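Local coordinates for uronate isomerase (Caulobacter crescentus, PDB 2Q01), which catalyses the isomerisation of D-glucuronate to D-fructuronate and of D-galacturonate to D-tagaturonate in sugar acid metabolism, at residues 221-226 / 232-237; 226-231 / 269-274; 26-31 / 452-457; 431-436 / 460-465. One frame throughout, in Å; residues are numbered along the deposited sequence.

In the fold
Interactions 1 and 2 lie together on one side of the chain and share both Y226 and helix 228-244; they touch through D224 O and S230 OG. Interactions 3 and 4 sit on the opposite side, about 10 Å apart between centres, and share helix 451-469. The most aromatic is interaction 2, a buried cluster of three rings. Interaction 1 is partly buried, a contact centred on one methyl group with a glutamine amide against neighbouring aliphatic carbons. Interaction 3, also partly buried, joins helix 19-30 to helix 451-469 through leucine methyls close to a subunit boundary. Interaction 4 lies nearest the centre of the chain and sets a charged guanidinium against a methyl.

Interaction 1 (221-226 / 232-237); sequences SGQDVY and LEAHRL
The methyl of A234 receives three side chains from residues 221-226. S221 comes closest, with OG 3.5 Å from A234 CB, while V225 CG2 lies 3.8 Å from A234 CB and Q223 CB 3.9 Å from it. Beyond this methyl, Q223 is bent at chi2 (-72°) and crosses L237 at about a right angle and E233 obliquely. The two ends of its amide meet aliphatic carbon, Q223 OE1 at 3.8 Å from E233 CB and Q223 NE2 at 4.0 Å from L237 CD1, and no hydrogen bond crosses between the two segments. This is the packing of a helix-loop-helix connection, in which the end of helix 210-221 and the loop after it lie against residues 233-237 of helix 228-244. G222, with a positive phi that suits glycine, is the first residue to leave the first helix. A chi1 of 62° holds S221 OG between its own N and carbonyl carbon; there it bonds to F217 O and takes a weak bond from Q223 N. V225 is also packed against F214, F217 and A218, and F217 touches A234 as well, so helix 210-221 packs on both V225 and A234. Within the second helix, R236 NH1 makes a salt bridge with E233 OE2 at 2.9 Å, approaching from 39° out of the carboxylate plane. Farther along the loop, D224 O accepts a hydrogen bond from S230 OG.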
loop_
_atom_site.group_PDB
_atom_site.type_symbol
_atom_site.label_atom_id
_atom_site.label_comp_id
_atom_site.label_asym_id
_atom_site.label_seq_id
_atom_site.Cartn_x
_atom_site.Cartn_y
_atom_site.Cartn_z
ATOM N N SER B 221 -37.716 19.040 -14.788
ATOM C CA SER B 221 -38.107 17.938 -15.662
ATOM C C SER B 221 -39.581 17.964 -16.066
ATOM O O SER B 221 -39.941 17.448 -17.124
ATOM C CB SER B 221 -37.774 16.595 -15.014
ATOM O OG SER B 221 -38.499 16.420 -13.810
ATOM N N GLY B 222 -40.424 18.550 -15.216
ATOM C CA GLY B 222 -41.867 18.586 -15.443
ATOM C C GLY B 222 -42.531 17.244 -15.193
ATOM O O GLY B 222 -43.622 16.982 -15.703
ATOM N N GLN B 223 -41.872 16.404 -14.391
ATOM C CA GLN B 223 -42.295 15.023 -14.158
ATOM C C GLN B 223 -42.714 14.763 -12.715
ATOM O O GLN B 223 -42.300 15.482 -11.802
ATOM C CB GLN B 223 -41.163 14.060 -14.522
ATOM C CG GLN B 223 -40.817 14.014 -16.000
ATOM C CD GLN B 223 -41.874 13.318 -16.833
ATOM O OE1 GLN B 223 -42.273 12.185 -16.547
ATOM N NE2 GLN B 223 -42.330 13.993 -17.882
ATOM N N ASP B 224 -43.540 13.731 -12.524
ATOM C CA ASP B 224 -43.857 13.228 -11.190
ATOM C C ASP B 224 -42.645 12.453 -10.687
ATOM O O ASP B 224 -42.445 11.280 -10.998
ATOM C CB ASP B 224 -45.127 12.363 -11.184
ATOM C CG ASP B 224 -45.551 11.939 -9.773
ATOM O OD1 ASP B 224 -45.152 12.599 -8.786
ATOM O OD2 ASP B 224 -46.295 10.943 -9.652
ATOM N N VAL B 225 -41.849 13.148 -9.892
ATOM C CA VAL B 225 -40.531 12.703 -9.479
ATOM C C VAL B 225 -40.571 11.742 -8.278
ATOM O O VAL B 225 -39.632 10.971 -8.039
ATOM C CB VAL B 225 -39.640 13.962 -9.286
ATOM C CG1 VAL B 225 -38.941 13.998 -7.960
ATOM C CG2 VAL B 225 -38.692 14.089 -10.433
ATOM N N TYR B 226 -41.692 11.761 -7.563
ATOM C CA TYR B 226 -41.906 10.901 -6.402
ATOM C C TYR B 226 -42.639 9.602 -6.775
ATOM O O TYR B 226 -43.242 8.954 -5.923
ATOM C CB TYR B 226 -42.660 11.660 -5.304
ATOM C CG TYR B 226 -42.050 13.004 -4.940
ATOM C CD1 TYR B 226 -40.970 13.091 -4.063
ATOM C CD2 TYR B 226 -42.563 14.191 -5.470
ATOM C CE1 TYR B 226 -40.413 14.324 -3.725
ATOM C CE2 TYR B 226 -42.012 15.425 -5.144
ATOM C CZ TYR B 226 -40.939 15.485 -4.271
ATOM O OH TYR B 226 -40.400 16.710 -3.947
ATOM N N LEU B 232 -37.475 7.948 -13.324
ATOM C CA LEU B 232 -36.556 7.481 -14.347
ATOM C C LEU B 232 -36.680 8.276 -15.644
ATOM O O LEU B 232 -35.666 8.566 -16.285
ATOM C CB LEU B 232 -36.757 5.988 -14.608
ATOM C CG LEU B 232 -36.325 5.022 -13.504
ATOM C CD1 LEU B 232 -36.418 3.599 -14.009
ATOM C CD2 LEU B 232 -34.914 5.336 -13.025
ATOM N N GLU B 233 -37.910 8.632 -16.019
ATOM C CA GLU B 233 -38.142 9.527 -17.160
ATOM C C GLU B 233 -37.562 10.916 -16.945
ATOM O O GLU B 233 -37.072 11.533 -17.885
ATOM C CB GLU B 233 -39.628 9.645 -17.503
ATOM C CG GLU B 233 -40.035 8.866 -18.747
ATOM C CD GLU B 233 -39.264 9.288 -19.993
ATOM O OE1 GLU B 233 -39.228 10.502 -20.291
ATOM O OE2 GLU B 233 -38.699 8.403 -20.674
ATOM N N ALA B 234 -37.622 11.392 -15.705
ATOM C CA ALA B 234 -37.051 12.680 -15.334
ATOM C C ALA B 234 -35.529 12.687 -15.447
ATOM O O ALA B 234 -34.943 13.715 -15.767
ATOM C CB ALA B 234 -37.480 13.056 -13.935
ATOM N N HIS B 235 -34.900 11.543 -15.186
ATOM C CA HIS B 235 -33.455 11.393 -15.350
ATOM C C HIS B 235 -33.048 11.357 -16.816
ATOM O O HIS B 235 -32.014 11.913 -17.186
ATOM C CB HIS B 235 -32.962 10.126 -14.667
ATOM C CG HIS B 235 -32.601 10.307 -13.228
ATOM N ND1 HIS B 235 -31.548 11.097 -12.820
ATOM C CD2 HIS B 235 -33.123 9.766 -12.103
ATOM C CE1 HIS B 235 -31.451 11.054 -11.504
ATOM N NE2 HIS B 235 -32.393 10.251 -11.044
ATOM N N ARG B 236 -33.858 10.694 -17.640
ATOM C CA ARG B 236 -33.606 10.603 -19.073
ATOM C C ARG B 236 -33.721 11.960 -19.754
ATOM O O ARG B 236 -32.865 12.325 -20.563
ATOM C CB ARG B 236 -34.555 9.608 -19.731
ATOM C CG ARG B 236 -34.227 8.163 -19.450
ATOM C CD ARG B 236 -35.097 7.227 -20.283
ATOM N NE ARG B 236 -35.319 5.967 -19.578
ATOM C CZ ARG B 236 -36.429 5.656 -18.912
ATOM N NH1 ARG B 236 -37.455 6.500 -18.869
ATOM N NH2 ARG B 236 -36.517 4.487 -18.294
ATOM N N LEU B 237 -34.771 12.704 -19.407
ATOM C CA LEU B 237 -35.001 14.039 -19.953
ATOM C C LEU B 237 -33.925 15.039 -19.531
ATOM O O LEU B 237 -33.539 15.904 -20.318
ATOM C CB LEU B 237 -36.390 14.557 -19.564
ATOM C CG LEU B 237 -37.633 13.883 -20.160
ATOM C CD1 LEU B 237 -38.877 14.624 -19.711
ATOM C CD2 LEU B 237 -37.586 13.791 -21.687
#

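Interaction 2 (226-231 / 269-274); sequences YSWKSY and ALFNSL
The F271 ring has W228 over one face, with W228 CE3 3.5 Å above its plane and offset toward the rim, while Y226 C and S227 N lie at its edge, Y226 C standing 3.8 Å from F271 CE1. F271 in turn places CE2 over the centre of the Y231 ring, 3.8 Å above it. The three residues form an aromatic cluster that joins the start of helix 228-244 to helix 264-276. Both ring pairs are oblique: the planes of W228 and F271 stand at 50°, those of Y231 and F271 at 37°. With CG of F271 anti to its backbone N (chi1 178°), the ring reaches across to the first turn of the other helix, where F271 CE1 comes to 3.4 Å from W228 N. F287 and M291 of helix 281-302 pack on W228 and Y231 respectively, and Y231 OH is hydrogen-bonded to V202 O and H235 NE2. Replacing F271 by alanine would probably open a gap beside W228 and Y231 and leave the W228 ring without this neighbour. The one polar link is a water that accepts from W228 N at 3.0 Å and from N272 ND2 at 3.2 Å.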
loop_
_atom_site.group_PDB
_atom_site.type_symbol
_atom_site.label_atom_id
_atom_site.label_comp_id
_atom_site.label_asym_id
_atom_site.label_seq_id
_atom_site.Cartn_x
_atom_site.Cartn_y
_atom_site.Cartn_z
ATOM N N TYR B 226 -41.692 11.761 -7.563
ATOM C CA TYR B 226 -41.906 10.901 -6.402
ATOM C C TYR B 226 -42.639 9.602 -6.775
ATOM O O TYR B 226 -43.242 8.954 -5.923
ATOM C CB TYR B 226 -42.660 11.660 -5.304
ATOM C CG TYR B 226 -42.050 13.004 -4.940
ATOM C CD1 TYR B 226 -40.970 13.091 -4.063
ATOM C CD2 TYR B 226 -42.563 14.191 -5.470
ATOM C CE1 TYR B 226 -40.413 14.324 -3.725
ATOM C CE2 TYR B 226 -42.012 15.425 -5.144
ATOM C CZ TYR B 226 -40.939 15.485 -4.271
ATOM O OH TYR B 226 -40.400 16.710 -3.947
ATOM N N SER B 227 -42.576 9.237 -8.052
ATOM C CA SER B 227 -43.113 7.969 -8.558
ATOM C C SER B 227 -42.099 7.381 -9.539
ATOM O O SER B 227 -41.537 8.107 -10.360
ATOM C CB SER B 227 -44.475 8.183 -9.225
ATOM O OG SER B 227 -44.810 7.108 -10.079
ATOM N N TRP B 228 -41.888 6.071 -9.451
ATOM C CA TRP B 228 -40.703 5.399 -10.015
ATOM C C TRP B 228 -40.425 5.560 -11.509
ATOM O O TRP B 228 -39.369 6.071 -11.886
ATOM C CB TRP B 228 -40.692 3.919 -9.619
ATOM C CG TRP B 228 -39.552 3.110 -10.186
ATOM C CD1 TRP B 228 -39.655 2.023 -11.008
ATOM C CD2 TRP B 228 -38.146 3.310 -9.963
ATOM N NE1 TRP B 228 -38.407 1.532 -11.308
ATOM C CE2 TRP B 228 -37.463 2.301 -10.679
ATOM C CE3 TRP B 228 -37.397 4.240 -9.227
ATOM C CZ2 TRP B 228 -36.066 2.199 -10.682
ATOM C CZ3 TRP B 228 -36.013 4.139 -9.233
ATOM C CH2 TRP B 228 -35.361 3.122 -9.954
ATOM N N LYS B 229 -41.364 5.133 -12.348
ATOM C CA LYS B 229 -41.162 5.155 -13.793
ATOM C C LYS B 229 -40.990 6.566 -14.351
ATOM O O LYS B 229 -40.298 6.758 -15.356
ATOM C CB LYS B 229 -42.284 4.401 -14.516
ATOM C CG LYS B 229 -41.974 2.912 -14.722
ATOM C CD LYS B 229 -43.229 2.086 -14.998
ATOM C CE LYS B 229 -43.929 1.667 -13.703
ATOM N NZ LYS B 229 -45.212 0.959 -13.959
ATOM N N SER B 230 -41.600 7.545 -13.687
ATOM C CA SER B 230 -41.461 8.939 -14.103
ATOM C C SER B 230 -40.312 9.673 -13.398
ATOM O O SER B 230 -39.968 10.794 -13.773
ATOM C CB SER B 230 -42.786 9.694 -13.957
ATOM O OG SER B 230 -43.275 9.635 -12.635
ATOM N N TYR B 231 -39.735 9.042 -12.378
ATOM C CA TYR B 231 -38.482 9.500 -11.777
ATOM C C TYR B 231 -37.358 9.138 -12.743
ATOM O O TYR B 231 -36.423 9.916 -12.962
ATOM C CB TYR B 231 -38.275 8.838 -10.411
ATOM C CG TYR B 231 -36.878 8.944 -9.829
ATOM C CD1 TYR B 231 -36.481 10.077 -9.111
ATOM C CD2 TYR B 231 -35.966 7.894 -9.964
ATOM C CE1 TYR B 231 -35.210 10.168 -8.566
ATOM C CE2 TYR B 231 -34.688 7.980 -9.428
ATOM C CZ TYR B 231 -34.319 9.115 -8.728
ATOM O OH TYR B 231 -33.057 9.198 -8.195
ATOM N N ALA B 269 -40.326 -0.971 -5.356
ATOM C CA ALA B 269 -40.581 -1.241 -3.941
ATOM C C ALA B 269 -39.643 -0.466 -3.036
ATOM O O ALA B 269 -40.092 0.194 -2.102
ATOM C CB ALA B 269 -40.462 -2.735 -3.653
ATOM N N LEU B 270 -38.345 -0.554 -3.331
ATOM C CA LEU B 270 -37.301 0.121 -2.559
ATOM C C LEU B 270 -37.415 1.640 -2.660
ATOM O O LEU B 270 -37.257 2.346 -1.662
ATOM C CB LEU B 270 -35.921 -0.343 -3.034
ATOM C CG LEU B 270 -34.657 0.328 -2.502
ATOM C CD1 LEU B 270 -34.489 0.051 -1.032
ATOM C CD2 LEU B 270 -33.476 -0.191 -3.284
ATOM N N PHE B 271 -37.696 2.119 -3.870
ATOM C CA PHE B 271 -37.914 3.538 -4.139
ATOM C C PHE B 271 -39.072 4.088 -3.304
ATOM O O PHE B 271 -38.934 5.131 -2.660
ATOM C CB PHE B 271 -38.167 3.751 -5.638
ATOM C CG PHE B 271 -38.443 5.177 -6.020
ATOM C CD1 PHE B 271 -39.715 5.568 -6.422
ATOM C CD2 PHE B 271 -37.431 6.127 -5.993
ATOM C CE1 PHE B 271 -39.976 6.893 -6.769
ATOM C CE2 PHE B 271 -37.683 7.446 -6.340
ATOM C CZ PHE B 271 -38.954 7.829 -6.738
ATOM N N ASN B 272 -40.195 3.367 -3.308
ATOM C CA ASN B 272 -41.391 3.758 -2.555
ATOM C C ASN B 272 -41.183 3.863 -1.045
ATOM O O ASN B 272 -41.699 4.786 -0.420
ATOM C CB ASN B 272 -42.554 2.814 -2.854
ATOM C CG ASN B 272 -43.101 2.977 -4.263
ATOM O OD1 ASN B 272 -43.826 2.112 -4.749
ATOM N ND2 ASN B 272 -42.755 4.083 -4.926
ATOM N N SER B 273 -40.412 2.934 -0.476
ATOM C CA SER B 273 -40.072 2.951 0.948
ATOM C C SER B 273 -39.325 4.214 1.340
ATOM O O SER B 273 -39.575 4.778 2.405
ATOM C CB SER B 273 -39.208 1.749 1.316
ATOM O OG SER B 273 -39.786 0.536 0.874
ATOM N N LEU B 274 -38.409 4.651 0.477
ATOM C CA LEU B 274 -37.551 5.792 0.781
ATOM C C LEU B 274 -38.286 7.110 0.602
ATOM O O LEU B 274 -38.130 8.024 1.416
ATOM C CB LEU B 274 -36.272 5.750 -0.059
ATOM C CG LEU B 274 -35.351 4.552 0.198
ATOM C CD1 LEU B 274 -34.489 4.310 -0.995
ATOM C CD2 LEU B 274 -34.485 4.768 1.420
HETATM O O HOH W 1 -43.800 4.370 -7.897
#

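Interaction 3 (26-31 / 452-457); sequences RGLYAL and VEAEEL
While A454 and E455 receive L28 and L31 of residues 26-31, the neighbouring E453 turns elsewhere: its OE1 is gripped by R5 NH2 of the second subunit in a salt bridge and by W116 NE1, also of the second subunit, in a hydrogen bond. The contact within the chain is apolar. L28, with CG anti to its carbonyl carbon (chi1 -67°), sends CD2 onto the backbone of the opposing helix, 3.7 Å from E455 N and as far from A454 C. The same methyl touches both A454 CB, at 3.9 Å, and E455 CG, at 3.8 Å. L31 crosses E455 at about a right angle; its CD2 touches E455 O at 3.6 Å and the aliphatic part of the glutamate at CB, 3.8 Å away. E455 thus makes its side-chain contacts through CB and CG, and the chain runs on extended from CG. S437 and L440 of helix 425-445 pack on L28, and V444 packs on A454. The next residue, E456, makes a salt bridge through OE1 with R111 NH2 of the second subunit. The contact is thus helix-to-helix packing of helix 19-30 against the C-terminal helices 425-445 and 451-469, with the subunit interface close by.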
loop_
_atom_site.group_PDB
_atom_site.type_symbol
_atom_site.label_atom_id
_atom_site.label_comp_id
_atom_site.label_asym_id
_atom_site.label_seq_id
_atom_site.Cartn_x
_atom_site.Cartn_y
_atom_site.Cartn_z
ATOM N N ARG B 26 12.849 15.407 -20.133
ATOM C CA ARG B 26 12.858 16.737 -20.748
ATOM C C ARG B 26 12.422 16.702 -22.213
ATOM O O ARG B 26 11.655 17.560 -22.663
ATOM C CB ARG B 26 14.262 17.338 -20.623
ATOM C CG ARG B 26 14.390 18.773 -21.075
ATOM C CD ARG B 26 15.840 19.212 -21.147
ATOM N NE ARG B 26 16.458 19.343 -19.828
ATOM C CZ ARG B 26 17.480 18.611 -19.392
ATOM N NH1 ARG B 26 17.972 18.823 -18.177
ATOM N NH2 ARG B 26 18.021 17.675 -20.163
ATOM N N GLY B 27 12.904 15.699 -22.940
ATOM C CA GLY B 27 12.575 15.518 -24.350
ATOM C C GLY B 27 11.136 15.121 -24.608
ATOM O O GLY B 27 10.526 15.579 -25.578
ATOM N N LEU B 28 10.595 14.267 -23.741
ATOM C CA LEU B 28 9.212 13.805 -23.863
ATOM C C LEU B 28 8.233 14.909 -23.492
ATOM O O LEU B 28 7.165 15.033 -24.095
ATOM C CB LEU B 28 8.969 12.567 -22.995
ATOM C CG LEU B 28 9.688 11.274 -23.390
ATOM C CD1 LEU B 28 9.566 10.255 -22.299
ATOM C CD2 LEU B 28 9.170 10.703 -24.697
ATOM N N TYR B 29 8.611 15.700 -22.495
ATOM C CA TYR B 29 7.813 16.821 -22.020
ATOM C C TYR B 29 7.701 17.944 -23.037
ATOM O O TYR B 29 6.629 18.522 -23.192
ATOM C CB TYR B 29 8.384 17.333 -20.695
ATOM C CG TYR B 29 7.794 18.632 -20.194
ATOM C CD1 TYR B 29 6.469 18.702 -19.750
ATOM C CD2 TYR B 29 8.569 19.789 -20.145
ATOM C CE1 TYR B 29 5.932 19.897 -19.285
ATOM C CE2 TYR B 29 8.043 20.982 -19.684
ATOM C CZ TYR B 29 6.730 21.026 -19.248
ATOM O OH TYR B 29 6.218 22.212 -18.794
ATOM N N ALA B 30 8.803 18.229 -23.735
ATOM C CA ALA B 30 8.843 19.223 -24.820
ATOM C C ALA B 30 7.857 18.899 -25.950
ATOM O O ALA B 30 7.316 19.792 -26.597
ATOM C CB ALA B 30 10.254 19.334 -25.370
ATOM N N LEU B 31 7.614 17.607 -26.144
ATOM C CA LEU B 31 6.701 17.080 -27.147
ATOM C C LEU B 31 5.240 17.328 -26.787
ATOM O O LEU B 31 4.347 17.110 -27.604
ATOM C CB LEU B 31 6.917 15.570 -27.245
ATOM C CG LEU B 31 7.286 14.909 -28.562
ATOM C CD1 LEU B 31 8.698 15.291 -28.968
ATOM C CD2 LEU B 31 7.179 13.418 -28.374
ATOM N N VAL B 452 10.713 5.331 -29.116
ATOM C CA VAL B 452 9.650 5.508 -30.104
ATOM C C VAL B 452 8.265 5.318 -29.467
ATOM O O VAL B 452 7.344 6.097 -29.731
ATOM C CB VAL B 452 9.879 4.576 -31.336
ATOM C CG1 VAL B 452 8.579 4.231 -32.067
ATOM C CG2 VAL B 452 10.865 5.218 -32.304
ATOM N N GLU B 453 8.147 4.307 -28.605
ATOM C CA GLU B 453 6.913 4.020 -27.873
ATOM C C GLU B 453 6.567 5.123 -26.871
ATOM O O GLU B 453 5.408 5.523 -26.767
ATOM C CB GLU B 453 7.012 2.675 -27.150
ATOM C CG GLU B 453 7.287 1.482 -28.058
ATOM C CD GLU B 453 7.570 0.204 -27.288
ATOM O OE1 GLU B 453 7.232 -0.888 -27.799
ATOM O OE2 GLU B 453 8.135 0.283 -26.176
ATOM N N ALA B 454 7.574 5.616 -26.154
ATOM C CA ALA B 454 7.390 6.690 -25.169
ATOM C C ALA B 454 6.938 8.014 -25.778
ATOM O O ALA B 454 6.107 8.717 -25.197
ATOM C CB ALA B 454 8.647 6.893 -24.376
ATOM N N GLU B 455 7.491 8.344 -26.945
ATOM C CA GLU B 455 7.122 9.554 -27.679
ATOM C C GLU B 455 5.680 9.494 -28.185
ATOM O O GLU B 455 5.000 10.520 -28.244
ATOM C CB GLU B 455 8.086 9.787 -28.842
ATOM C CG GLU B 455 9.460 10.308 -28.432
ATOM C CD GLU B 455 10.416 10.502 -29.608
ATOM O OE1 GLU B 455 10.168 9.941 -30.700
ATOM O OE2 GLU B 455 11.426 11.219 -29.430
ATOM N N GLU B 456 5.234 8.293 -28.559
ATOM C CA GLU B 456 3.837 8.045 -28.923
ATOM C C GLU B 456 2.941 8.151 -27.696
ATOM O O GLU B 456 1.910 8.816 -27.739
ATOM C CB GLU B 456 3.667 6.659 -29.548
ATOM C CG GLU B 456 3.975 6.575 -31.031
ATOM C CD GLU B 456 3.654 5.204 -31.624
ATOM O OE1 GLU B 456 2.559 4.664 -31.341
ATOM O OE2 GLU B 456 4.495 4.671 -32.381
ATOM N N LEU B 457 3.356 7.504 -26.605
ATOM C CA LEU B 457 2.562 7.424 -25.378
ATOM C C LEU B 457 2.333 8.741 -24.676
ATOM O O LEU B 457 1.237 8.985 -24.192
ATOM C CB LEU B 457 3.153 6.414 -24.394
ATOM C CG LEU B 457 2.605 5.011 -24.635
ATOM C CD1 LEU B 457 3.410 3.966 -23.911
ATOM C CD2 LEU B 457 1.150 4.948 -24.226
#

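Interaction 4 (431-436 / 460-465); sequences VARRVD and DLTYNL
R433 lays one face of its guanidinium over the methyl of T462, with T462 CG2 3.4 Å from R433 NE and 3.6 Å from R433 NH2. The arginine chain is extended from CG to NE and crosses the threonine at about a right angle. T462 offers its methyl because its OG1 is turned back along its own helix, anti to its carbonyl carbon (chi1 -60°), to bond with I458 O. In the guanidinium plane, water 2 accepts from R433 NH2 at 3.0 Å and donates to T462 O at 3.1 Å, bridging the two helices. R433 NH1 bonds to L35 O, and a weak bond runs from NH2 to P36 O; these carbonyls lie just before strand 37-39 of the barrel, so the arginine ties helix 425-445 to the start of that strand. Farther along, D436 OD1 faces L461 CD2 at 4.2 Å, a loose contact, while OD2 forms a long, weak ion pair with R400. T462 itself lies in a wider pi-type turn, in which L465 N bonds to D460 O at 2.8 Å. A leucine in place of R433 would probably leave L35 O without its donor and break the water bridge to T462 O. The buried guanidinium therefore divides its chemistry, apolar packing on one face and N-H groups turned to carbonyls and water, and its positive charge is probably eased by those carbonyl dipoles.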
loop_
_atom_site.group_PDB
_atom_site.type_symbol
_atom_site.label_atom_id
_atom_site.label_comp_id
_atom_site.label_asym_id
_atom_site.label_seq_id
_atom_site.Cartn_x
_atom_site.Cartn_y
_atom_site.Cartn_z
ATOM N N VAL B 431 2.040 19.745 -14.169
ATOM C CA VAL B 431 2.503 18.713 -13.228
ATOM C C VAL B 431 2.221 17.309 -13.775
ATOM O O VAL B 431 3.083 16.435 -13.724
ATOM C CB VAL B 431 1.848 18.892 -11.829
ATOM C CG1 VAL B 431 2.108 17.695 -10.907
ATOM C CG2 VAL B 431 2.337 20.147 -11.178
ATOM N N ALA B 432 1.019 17.115 -14.320
ATOM C CA ALA B 432 0.630 15.845 -14.946
ATOM C C ALA B 432 1.575 15.459 -16.069
ATOM O O ALA B 432 1.996 14.310 -16.166
ATOM C CB ALA B 432 -0.781 15.938 -15.476
ATOM N N ARG B 433 1.910 16.437 -16.905
ATOM C CA ARG B 433 2.783 16.232 -18.062
ATOM C C ARG B 433 4.241 15.915 -17.701
ATOM O O ARG B 433 4.866 15.084 -18.358
ATOM C CB ARG B 433 2.679 17.429 -19.000
ATOM C CG ARG B 433 1.309 17.521 -19.664
ATOM C CD ARG B 433 1.026 18.880 -20.288
ATOM N NE ARG B 433 -0.326 18.891 -20.844
ATOM C CZ ARG B 433 -0.798 19.780 -21.712
ATOM N NH1 ARG B 433 -0.040 20.778 -22.153
ATOM N NH2 ARG B 433 -2.041 19.662 -22.148
ATOM N N ARG B 434 4.758 16.542 -16.645
ATOM C CA ARG B 434 6.130 16.303 -16.182
ATOM C C ARG B 434 6.305 14.961 -15.500
ATOM O O ARG B 434 7.319 14.293 -15.707
ATOM C CB ARG B 434 6.580 17.407 -15.227
ATOM C CG ARG B 434 6.727 18.741 -15.899
ATOM C CD ARG B 434 7.148 19.831 -14.948
ATOM N NE ARG B 434 7.400 21.046 -15.710
ATOM C CZ ARG B 434 8.604 21.446 -16.105
ATOM N NH1 ARG B 434 8.720 22.553 -16.814
ATOM N NH2 ARG B 434 9.686 20.752 -15.775
ATOM N N VAL B 435 5.324 14.582 -14.679
ATOM C CA VAL B 435 5.344 13.302 -13.957
ATOM C C VAL B 435 5.197 12.121 -14.920
ATOM O O VAL B 435 5.919 11.125 -14.795
ATOM C CB VAL B 435 4.283 13.255 -12.827
ATOM C CG1 VAL B 435 4.154 11.853 -12.235
ATOM C CG2 VAL B 435 4.643 14.238 -11.737
ATOM N N ASP B 436 4.288 12.251 -15.888
ATOM C CA ASP B 436 4.146 11.266 -16.967
ATOM C C ASP B 436 5.420 11.162 -17.801
ATOM O O ASP B 436 5.805 10.061 -18.208
ATOM C CB ASP B 436 2.962 11.601 -17.882
ATOM C CG ASP B 436 1.608 11.304 -17.240
ATOM O OD1 ASP B 436 0.580 11.569 -17.904
ATOM O OD2 ASP B 436 1.559 10.815 -16.087
ATOM N N ASP B 460 -0.388 10.596 -26.523
ATOM C CA ASP B 460 -1.656 9.889 -26.327
ATOM C C ASP B 460 -2.232 10.201 -24.954
ATOM O O ASP B 460 -3.354 10.706 -24.845
ATOM C CB ASP B 460 -1.473 8.377 -26.486
ATOM C CG ASP B 460 -1.618 7.914 -27.926
ATOM O OD1 ASP B 460 -2.147 8.679 -28.762
ATOM O OD2 ASP B 460 -1.209 6.770 -28.220
ATOM N N LEU B 461 -1.430 9.935 -23.923
ATOM C CA LEU B 461 -1.772 10.210 -22.523
ATOM C C LEU B 461 -2.243 11.644 -22.271
ATOM O O LEU B 461 -3.173 11.870 -21.492
ATOM C CB LEU B 461 -0.572 9.897 -21.620
ATOM C CG LEU B 461 -0.417 8.534 -20.922
ATOM C CD1 LEU B 461 -0.893 7.346 -21.744
ATOM C CD2 LEU B 461 1.026 8.327 -20.457
ATOM N N THR B 462 -1.607 12.600 -22.945
ATOM C CA THR B 462 -1.911 14.016 -22.776
ATOM C C THR B 462 -3.177 14.441 -23.520
ATOM O O THR B 462 -4.023 15.148 -22.963
ATOM C CB THR B 462 -0.710 14.894 -23.218
ATOM O OG1 THR B 462 0.436 14.558 -22.427
ATOM C CG2 THR B 462 -1.001 16.378 -23.046
ATOM N N TYR B 463 -3.317 13.993 -24.764
ATOM C CA TYR B 463 -4.289 14.598 -25.667
ATOM C C TYR B 463 -5.283 13.609 -26.288
ATOM O O TYR B 463 -6.494 13.806 -26.180
ATOM C CB TYR B 463 -3.549 15.405 -26.752
ATOM C CG TYR B 463 -4.420 16.296 -27.620
ATOM C CD1 TYR B 463 -4.704 17.607 -27.246
ATOM C CD2 TYR B 463 -4.934 15.830 -28.835
ATOM C CE1 TYR B 463 -5.500 18.426 -28.048
ATOM C CE2 TYR B 463 -5.728 16.636 -29.638
ATOM C CZ TYR B 463 -6.007 17.927 -29.240
ATOM O OH TYR B 463 -6.791 18.713 -30.046
ATOM N N ASN B 464 -4.775 12.565 -26.939
ATOM C CA ASN B 464 -5.616 11.655 -27.731
ATOM C C ASN B 464 -6.484 10.725 -26.894
ATOM O O ASN B 464 -7.658 10.523 -27.203
ATOM C CB ASN B 464 -4.765 10.829 -28.695
ATOM C CG ASN B 464 -3.922 11.686 -29.606
ATOM O OD1 ASN B 464 -4.444 12.488 -30.383
ATOM N ND2 ASN B 464 -2.605 11.520 -29.523
ATOM N N LEU B 465 -5.891 10.159 -25.845
ATOM C CA LEU B 465 -6.594 9.256 -24.927
ATOM C C LEU B 465 -7.688 9.895 -24.052
ATOM O O LEU B 465 -8.739 9.277 -23.896
ATOM C CB LEU B 465 -5.611 8.411 -24.097
ATOM C CG LEU B 465 -5.240 6.995 -24.577
ATOM C CD1 LEU B 465 -5.010 6.862 -26.088
ATOM C CD2 LEU B 465 -4.033 6.485 -23.801
HETATM O O HOH W 2 -4.158 17.720 -21.288
#